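Local coordinates for malonyl CoA-acyl carrier protein transacylase (Clostridium perfringens, PDB 3PTW) that probably transfers malonyl groups from coenzyme A to acyl carrier protein, the step that supplies malonyl units for fatty acid synthesis, at residues F22-F33 against T68-K79; Q14-F23 against C48-N57. All coordinates share one frame; numbering follows the deposited sequence.

Contact 1 of 2, residues F22-F33 against T68-K79; sequences FFDNFEESKEVF and TTNMAILTALDK
Glu28 reaches across to Thr75, Ala76 and Lys79. Its CB lies 3.7 Å from Thr75 CG2. CG sits between the backbone N and the carbonyl carbon (chi1 64°) and touches the same methyl and Ala76 CA. A bend at chi2 then brings the carboxylate across the extended Lys79 chain, with OE2 3.4 Å from Lys79 CD. The charged ends do not meet directly. A water bridges them, donating to Glu28 OE1 and accepting from Lys79 NZ.

Deeper in, Ser29 OG donates to Ala72 O over 2.6 Å, from above the carbonyl plane. This hydroxyl is buried, and the bond ties it to the facing helix. Val32 is a knob in the hole formed by Thr68, Met71, Ala72 and Thr75. Two rings flank this centre. Thr68 CG2 lies over the middle of the Phe33 ring, 3.8 Å from its centroid. Ile73 CG1 covers one face of Phe22, while Phe26 CE2 lies over the opposite face. With Ser29 facing Ala72, both small, the backbones come close, their CA atoms 4.2 Å apart. Helices 27-33 and 68-79 run nearly antiparallel at 151°, a closely packed helix pair of the acyl transferase domain, with Val32 as a single knob.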
# COMPACT_ATOMS: atom_id res chain seq x y z
N PHE A 22 11.30 17.00 -0.34
CA PHE A 22 12.44 16.14 -0.64
C PHE A 22 13.08 16.48 -1.98
O PHE A 22 14.31 16.48 -2.10
CB PHE A 22 12.06 14.66 -0.59
CG PHE A 22 12.18 14.08 0.78
CD1 PHE A 22 13.28 13.29 1.11
CD2 PHE A 22 11.23 14.35 1.76
CE1 PHE A 22 13.42 12.75 2.39
CE2 PHE A 22 11.36 13.83 3.04
CZ PHE A 22 12.46 13.02 3.35
N PHE A 23 12.23 16.76 -2.96
CA PHE A 23 12.69 17.12 -4.30
C PHE A 23 13.64 18.31 -4.22
O PHE A 23 14.71 18.28 -4.81
CB PHE A 23 11.51 17.45 -5.23
CG PHE A 23 11.93 17.93 -6.60
CD1 PHE A 23 12.10 17.03 -7.65
CD2 PHE A 23 12.18 19.29 -6.84
CE1 PHE A 23 12.50 17.47 -8.92
CE2 PHE A 23 12.59 19.74 -8.10
CZ PHE A 23 12.74 18.83 -9.14
N ASP A 24 13.23 19.34 -3.47
CA ASP A 24 14.00 20.58 -3.35
C ASP A 24 15.21 20.50 -2.44
O ASP A 24 16.11 21.33 -2.53
CB ASP A 24 13.10 21.73 -2.88
CG ASP A 24 12.02 22.08 -3.88
OD1 ASP A 24 12.17 21.72 -5.06
OD2 ASP A 24 11.02 22.72 -3.49
N ASN A 25 15.24 19.50 -1.56
CA ASN A 25 16.26 19.48 -0.51
C ASN A 25 17.26 18.34 -0.59
O ASN A 25 18.29 18.36 0.08
CB ASN A 25 15.60 19.52 0.87
CG ASN A 25 14.83 20.80 1.10
OD1 ASN A 25 15.42 21.83 1.41
ND2 ASN A 25 13.52 20.75 0.93
N PHE A 26 16.95 17.33 -1.41
CA PHE A 26 17.86 16.21 -1.60
C PHE A 26 18.07 15.92 -3.07
O PHE A 26 17.10 15.69 -3.80
CB PHE A 26 17.36 14.99 -0.82
CG PHE A 26 17.12 15.27 0.64
CD1 PHE A 26 18.20 15.44 1.51
CD2 PHE A 26 15.83 15.44 1.12
CE1 PHE A 26 17.99 15.74 2.85
CE2 PHE A 26 15.60 15.74 2.47
CZ PHE A 26 16.68 15.89 3.33
N GLU A 27 19.33 15.94 -3.51
CA GLU A 27 19.65 15.76 -4.93
C GLU A 27 19.20 14.41 -5.44
O GLU A 27 18.68 14.32 -6.54
CB GLU A 27 21.16 15.93 -5.19
CG GLU A 27 21.59 17.38 -5.37
CD GLU A 27 21.12 17.99 -6.69
OE1 GLU A 27 21.24 17.32 -7.74
OE2 GLU A 27 20.64 19.14 -6.67
N GLU A 28 19.40 13.38 -4.62
CA GLU A 28 18.99 12.02 -4.93
C GLU A 28 17.46 11.85 -5.05
O GLU A 28 16.99 10.93 -5.70
CB GLU A 28 19.58 11.03 -3.91
CG GLU A 28 19.09 11.18 -2.46
CD GLU A 28 19.95 12.13 -1.62
OE1 GLU A 28 20.65 12.99 -2.19
OE2 GLU A 28 19.90 12.02 -0.37
N SER A 29 16.71 12.74 -4.41
CA SER A 29 15.25 12.71 -4.52
C SER A 29 14.82 13.42 -5.81
O SER A 29 13.91 12.95 -6.51
CB SER A 29 14.59 13.36 -3.29
OG SER A 29 14.94 12.67 -2.10
N LYS A 30 15.48 14.53 -6.11
CA LYS A 30 15.39 15.21 -7.40
C LYS A 30 15.64 14.21 -8.54
O LYS A 30 14.86 14.14 -9.51
CB LYS A 30 16.40 16.37 -7.46
CG LYS A 30 16.09 17.46 -8.50
CD LYS A 30 17.07 18.66 -8.46
CE LYS A 30 16.75 19.69 -7.35
NZ LYS A 30 17.49 19.47 -6.05
N GLU A 31 16.69 13.41 -8.41
CA GLU A 31 17.09 12.47 -9.46
C GLU A 31 16.03 11.38 -9.68
O GLU A 31 15.80 10.95 -10.82
CB GLU A 31 18.46 11.85 -9.12
CG GLU A 31 18.97 10.80 -10.10
CD GLU A 31 20.44 10.42 -9.88
OE1 GLU A 31 21.10 10.04 -10.86
OE2 GLU A 31 20.93 10.51 -8.72
N VAL A 32 15.39 10.95 -8.60
CA VAL A 32 14.34 9.94 -8.72
C VAL A 32 13.15 10.43 -9.55
O VAL A 32 12.58 9.66 -10.34
CB VAL A 32 13.88 9.41 -7.34
CG1 VAL A 32 12.57 8.66 -7.46
CG2 VAL A 32 14.95 8.50 -6.76
N PHE A 33 12.80 11.70 -9.38
CA PHE A 33 11.70 12.30 -10.14
C PHE A 33 12.05 12.42 -11.61
O PHE A 33 11.22 12.17 -12.48
CB PHE A 33 11.28 13.65 -9.55
CG PHE A 33 10.23 13.54 -8.50
CD1 PHE A 33 8.88 13.69 -8.83
CD2 PHE A 33 10.57 13.23 -7.19
CE1 PHE A 33 7.89 13.55 -7.86
CE2 PHE A 33 9.59 13.09 -6.21
CZ PHE A 33 8.24 13.25 -6.56
N THR A 68 6.73 6.90 -7.10
CA THR A 68 7.83 7.85 -7.30
C THR A 68 8.15 8.61 -6.02
O THR A 68 9.31 8.79 -5.68
CB THR A 68 7.49 8.91 -8.41
OG1 THR A 68 7.17 8.25 -9.64
CG2 THR A 68 8.67 9.85 -8.64
N THR A 69 7.10 9.07 -5.36
CA THR A 69 7.22 9.82 -4.12
C THR A 69 7.87 8.96 -3.02
O THR A 69 8.83 9.40 -2.36
CB THR A 69 5.85 10.40 -3.72
OG1 THR A 69 5.52 11.46 -4.65
CG2 THR A 69 5.84 10.95 -2.29
N ASN A 70 7.36 7.74 -2.85
CA ASN A 70 7.94 6.75 -1.93
C ASN A 70 9.43 6.50 -2.17
O ASN A 70 10.22 6.40 -1.23
CB ASN A 70 7.15 5.42 -1.99
CG ASN A 70 5.73 5.52 -1.42
OD1 ASN A 70 5.32 6.58 -0.95
ND2 ASN A 70 4.98 4.42 -1.45
N MET A 71 9.83 6.43 -3.45
CA MET A 71 11.21 6.16 -3.82
C MET A 71 12.12 7.37 -3.54
O MET A 71 13.22 7.21 -2.98
CB MET A 71 11.27 5.74 -5.29
CG MET A 71 12.62 5.22 -5.77
SD MET A 71 13.24 3.73 -4.94
CE MET A 71 14.67 3.39 -5.96
N ALA A 72 11.66 8.55 -3.93
CA ALA A 72 12.38 9.80 -3.68
C ALA A 72 12.71 9.98 -2.19
O ALA A 72 13.80 10.40 -1.85
CB ALA A 72 11.57 10.99 -4.20
N ILE A 73 11.76 9.65 -1.32
CA ILE A 73 11.96 9.70 0.13
C ILE A 73 12.91 8.60 0.64
O ILE A 73 13.84 8.86 1.41
CB ILE A 73 10.61 9.64 0.90
CG1 ILE A 73 9.77 10.89 0.59
CG2 ILE A 73 10.84 9.48 2.43
CD1 ILE A 73 8.30 10.78 1.00
N LEU A 74 12.65 7.37 0.19
CA LEU A 74 13.50 6.23 0.53
C LEU A 74 14.98 6.46 0.19
O LEU A 74 15.87 6.11 0.99
CB LEU A 74 13.00 4.99 -0.19
CG LEU A 74 13.90 3.75 -0.14
CD1 LEU A 74 14.06 3.24 1.30
CD2 LEU A 74 13.36 2.65 -1.05
N THR A 75 15.25 7.02 -1.00
CA THR A 75 16.62 7.23 -1.47
C THR A 75 17.38 8.17 -0.54
O THR A 75 18.55 7.93 -0.23
CB THR A 75 16.68 7.80 -2.93
OG1 THR A 75 15.76 7.10 -3.77
CG2 THR A 75 18.06 7.65 -3.52
N ALA A 76 16.71 9.24 -0.11
CA ALA A 76 17.30 10.22 0.82
C ALA A 76 17.49 9.61 2.19
O ALA A 76 18.52 9.83 2.84
CB ALA A 76 16.42 11.45 0.90
N LEU A 77 16.51 8.84 2.65
CA LEU A 77 16.67 8.07 3.88
C LEU A 77 17.91 7.17 3.80
O LEU A 77 18.69 7.09 4.75
CB LEU A 77 15.41 7.24 4.17
CG LEU A 77 14.43 7.65 5.28
CD1 LEU A 77 14.57 9.09 5.75
CD2 LEU A 77 12.98 7.35 4.88
N ASP A 78 18.10 6.54 2.64
CA ASP A 78 19.22 5.62 2.42
C ASP A 78 20.56 6.33 2.56
O ASP A 78 21.44 5.86 3.28
CB ASP A 78 19.09 4.93 1.06
CG ASP A 78 20.06 3.77 0.87
OD1 ASP A 78 20.08 2.82 1.68
OD2 ASP A 78 20.80 3.80 -0.12
N LYS A 79 20.71 7.49 1.90
CA LYS A 79 21.94 8.28 2.01
C LYS A 79 22.22 8.73 3.45
O LYS A 79 23.37 8.90 3.85
CB LYS A 79 21.90 9.50 1.09
CG LYS A 79 23.28 10.07 0.78
CD LYS A 79 23.20 11.51 0.34
CE LYS A 79 24.58 12.07 0.07
NZ LYS A 79 24.52 13.42 -0.54
O HOH W 1 21.72 14.72 -0.10

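Contact 2 of 2, residues Q14-F23 against C48-N57; sequences QYVGMGKEFF and CFNDPEGLLN
Gly17 and Phe49 bring the two backbones together, their CA atoms 3.9 Å apart. Two type II turns, Tyr15 to Met18 and Gly17 to Lys20, lead residues 14-23 into a helix with Gly19 at its N-cap. The other segment leaves its helix near Asp51, which has positive phi, and makes a type I turn from Asp51 to Gly54. Gly17 N donates to Cys48 O over 2.7 Å, in the carbonyl plane. Gly17 and Gly19 have backbone angles that would press a CB against the preceding carbonyl.

Phe49 packs against the start of helix 20-25. Lys20 CD lies over one face of its ring, and Met18 O meets its edge, 3.4 Å from CE1. The Phe49 edge also points at the face of Phe23 in a T-shaped pair, planes at 63°. Phe23 CG is anti to the backbone N (chi1 176°), which sets its ring across that edge. Val16 CG1 packs on the carbonyl oxygens of Phe49 and Asn50. Met18 CE bridges Cys48 SG and Leu56 CD1.

At the far end, Gln14 NE2 donates to a lone pair of Asn57 OD1 over 2.8 Å, with the amide planes 60° apart. Gln14 OE1 is held by Gly12 N. Asp51 braces its own loop: OD2 takes Leu55 N on its syn lone pair, and OD1 takes Leu56 N from above the carboxylate plane. This is plain packing within the acyl transferase domain, where the link from strand 4-8 and the first turn of helix 20-25 meet the end of helix 44-49 and the loop after it.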
# COMPACT_ATOMS: atom_id res chain seq x y z
N GLN A 14 -2.30 10.15 -1.20
CA GLN A 14 -1.72 11.16 -2.10
C GLN A 14 -2.29 12.55 -1.86
O GLN A 14 -3.43 12.69 -1.41
CB GLN A 14 -1.89 10.76 -3.58
CG GLN A 14 -3.31 10.95 -4.15
CD GLN A 14 -4.29 9.84 -3.75
OE1 GLN A 14 -3.91 8.86 -3.11
NE2 GLN A 14 -5.55 9.99 -4.15
N TYR A 15 -1.49 13.57 -2.15
CA TYR A 15 -1.93 14.97 -2.09
C TYR A 15 -1.01 15.83 -2.95
O TYR A 15 0.17 15.49 -3.15
CB TYR A 15 -1.96 15.50 -0.65
CG TYR A 15 -0.64 15.39 0.11
CD1 TYR A 15 0.28 16.46 0.15
CD2 TYR A 15 -0.32 14.23 0.81
CE1 TYR A 15 1.49 16.34 0.85
CE2 TYR A 15 0.88 14.10 1.51
CZ TYR A 15 1.78 15.14 1.54
OH TYR A 15 2.95 14.98 2.25
N VAL A 16 -1.57 16.93 -3.45
CA VAL A 16 -0.81 17.88 -4.25
C VAL A 16 0.33 18.45 -3.40
O VAL A 16 0.11 18.92 -2.29
CB VAL A 16 -1.72 19.02 -4.77
CG1 VAL A 16 -0.94 19.94 -5.69
CG2 VAL A 16 -2.93 18.45 -5.48
N GLY A 17 1.54 18.41 -3.95
CA GLY A 17 2.73 18.90 -3.26
C GLY A 17 3.53 17.81 -2.56
O GLY A 17 4.61 18.06 -2.07
N MET A 18 3.00 16.58 -2.50
CA MET A 18 3.79 15.48 -1.93
C MET A 18 5.10 15.34 -2.72
O MET A 18 5.15 15.63 -3.92
CB MET A 18 2.99 14.17 -1.90
CG MET A 18 2.76 13.52 -3.27
SD MET A 18 1.70 12.07 -3.16
CE MET A 18 1.71 11.57 -4.90
N GLY A 19 6.17 14.97 -2.03
CA GLY A 19 7.48 14.83 -2.66
C GLY A 19 8.29 16.09 -2.86
O GLY A 19 9.52 16.03 -2.99
N LYS A 20 7.61 17.24 -2.87
CA LYS A 20 8.26 18.49 -3.21
C LYS A 20 9.39 18.87 -2.25
O LYS A 20 10.45 19.29 -2.70
CB LYS A 20 7.22 19.62 -3.33
CG LYS A 20 7.81 21.00 -3.55
CD LYS A 20 7.99 21.29 -5.03
CE LYS A 20 7.83 22.78 -5.33
NZ LYS A 20 9.14 23.49 -5.30
N GLU A 21 9.18 18.73 -0.95
CA GLU A 21 10.21 19.14 0.02
C GLU A 21 11.47 18.30 -0.10
O GLU A 21 12.58 18.83 0.00
CB GLU A 21 9.68 19.14 1.46
CG GLU A 21 8.71 20.28 1.75
CD GLU A 21 8.26 20.33 3.21
OE1 GLU A 21 8.78 19.59 4.06
OE2 GLU A 21 7.38 21.16 3.50
N PHE A 22 11.30 17.00 -0.34
CA PHE A 22 12.44 16.14 -0.64
C PHE A 22 13.08 16.48 -1.98
O PHE A 22 14.31 16.48 -2.10
CB PHE A 22 12.06 14.66 -0.59
CG PHE A 22 12.18 14.08 0.78
CD1 PHE A 22 13.28 13.29 1.11
CD2 PHE A 22 11.23 14.35 1.76
CE1 PHE A 22 13.42 12.75 2.39
CE2 PHE A 22 11.36 13.83 3.04
CZ PHE A 22 12.46 13.02 3.35
N PHE A 23 12.23 16.76 -2.96
CA PHE A 23 12.69 17.12 -4.30
C PHE A 23 13.64 18.31 -4.22
O PHE A 23 14.71 18.28 -4.81
CB PHE A 23 11.51 17.45 -5.23
CG PHE A 23 11.93 17.93 -6.60
CD1 PHE A 23 12.10 17.03 -7.65
CD2 PHE A 23 12.18 19.29 -6.84
CE1 PHE A 23 12.50 17.47 -8.92
CE2 PHE A 23 12.59 19.74 -8.10
CZ PHE A 23 12.74 18.83 -9.14
N CYS A 48 2.86 15.63 -9.38
CA CYS A 48 2.90 15.50 -7.93
C CYS A 48 2.83 16.83 -7.19
O CYS A 48 2.21 16.92 -6.14
CB CYS A 48 4.15 14.75 -7.49
SG CYS A 48 4.05 13.00 -7.85
N PHE A 49 3.49 17.84 -7.75
CA PHE A 49 3.67 19.11 -7.05
C PHE A 49 2.53 20.06 -7.33
O PHE A 49 2.13 20.82 -6.46
CB PHE A 49 5.03 19.76 -7.37
CG PHE A 49 6.22 18.83 -7.21
CD1 PHE A 49 6.17 17.71 -6.37
CD2 PHE A 49 7.41 19.08 -7.91
CE1 PHE A 49 7.26 16.86 -6.23
CE2 PHE A 49 8.51 18.23 -7.77
CZ PHE A 49 8.43 17.12 -6.94
N ASN A 50 1.98 19.99 -8.55
CA ASN A 50 0.90 20.90 -8.94
C ASN A 50 -0.42 20.24 -9.30
O ASN A 50 -1.48 20.77 -8.96
CB ASN A 50 1.35 21.79 -10.09
CG ASN A 50 2.33 22.83 -9.64
OD1 ASN A 50 2.03 23.63 -8.76
ND2 ASN A 50 3.53 22.82 -10.23
N ASP A 51 -0.35 19.10 -9.99
CA ASP A 51 -1.53 18.40 -10.54
C ASP A 51 -2.52 19.29 -11.34
O ASP A 51 -3.73 19.28 -11.05
CB ASP A 51 -2.27 17.63 -9.43
CG ASP A 51 -3.34 16.71 -9.98
OD1 ASP A 51 -4.27 16.37 -9.20
OD2 ASP A 51 -3.26 16.34 -11.17
N PRO A 52 -2.02 20.01 -12.36
CA PRO A 52 -2.84 20.99 -13.11
C PRO A 52 -3.90 20.40 -14.04
O PRO A 52 -4.72 21.15 -14.58
CB PRO A 52 -1.79 21.75 -13.94
CG PRO A 52 -0.71 20.76 -14.16
CD PRO A 52 -0.65 19.94 -12.90
N GLU A 53 -3.87 19.08 -14.25
CA GLU A 53 -4.87 18.42 -15.09
C GLU A 53 -5.87 17.63 -14.24
O GLU A 53 -6.86 17.10 -14.76
CB GLU A 53 -4.20 17.52 -16.13
CG GLU A 53 -3.38 18.26 -17.20
CD GLU A 53 -2.37 17.37 -17.92
OE1 GLU A 53 -1.41 17.91 -18.52
OE2 GLU A 53 -2.52 16.13 -17.89
N GLY A 54 -5.62 17.59 -12.93
CA GLY A 54 -6.49 16.90 -11.99
C GLY A 54 -6.38 15.38 -12.05
O GLY A 54 -7.39 14.68 -11.90
N LEU A 55 -5.17 14.87 -12.25
CA LEU A 55 -4.96 13.41 -12.35
C LEU A 55 -4.67 12.70 -11.04
O LEU A 55 -4.84 11.48 -10.96
CB LEU A 55 -3.85 13.06 -13.35
CG LEU A 55 -4.04 13.19 -14.86
CD1 LEU A 55 -5.50 13.20 -15.30
CD2 LEU A 55 -3.33 14.43 -15.32
N LEU A 56 -4.21 13.42 -10.03
CA LEU A 56 -3.68 12.76 -8.82
C LEU A 56 -4.63 11.77 -8.15
O LEU A 56 -4.18 10.80 -7.52
CB LEU A 56 -3.14 13.78 -7.82
CG LEU A 56 -1.87 13.41 -7.04
CD1 LEU A 56 -0.84 12.64 -7.89
CD2 LEU A 56 -1.24 14.66 -6.46
N ASN A 57 -5.94 11.99 -8.28
CA ASN A 57 -6.93 11.06 -7.72
C ASN A 57 -7.50 10.07 -8.74
O ASN A 57 -8.44 9.32 -8.44
CB ASN A 57 -8.05 11.80 -7.00
CG ASN A 57 -7.55 12.74 -5.90
OD1 ASN A 57 -6.68 12.38 -5.10
ND2 ASN A 57 -8.11 13.94 -5.86

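Overall arrangement
Contacts 1 and 2 lie on the same side of the chain's centre, with their own centres about 14 Å apart. Both use helix 20-25 and share Phe22 and Phe23. Their segments alternate along the chain: 14-23 overlaps the start of 22-33, then come 48-57 and 68-79. Helices 27-40, 44-49 and 59-79 follow one another in the chain. The contacts pack parts of them, and the loop after helix 44-49, against each other and the region around helix 20-25. They also touch directly, where Phe33 and Thr69 of contact 1 meet Phe49, Met18 and Cys48 of contact 2. Together they join the chain after strand 4-8 of the mixed sheet to the helices that follow, within one acyl transferase domain.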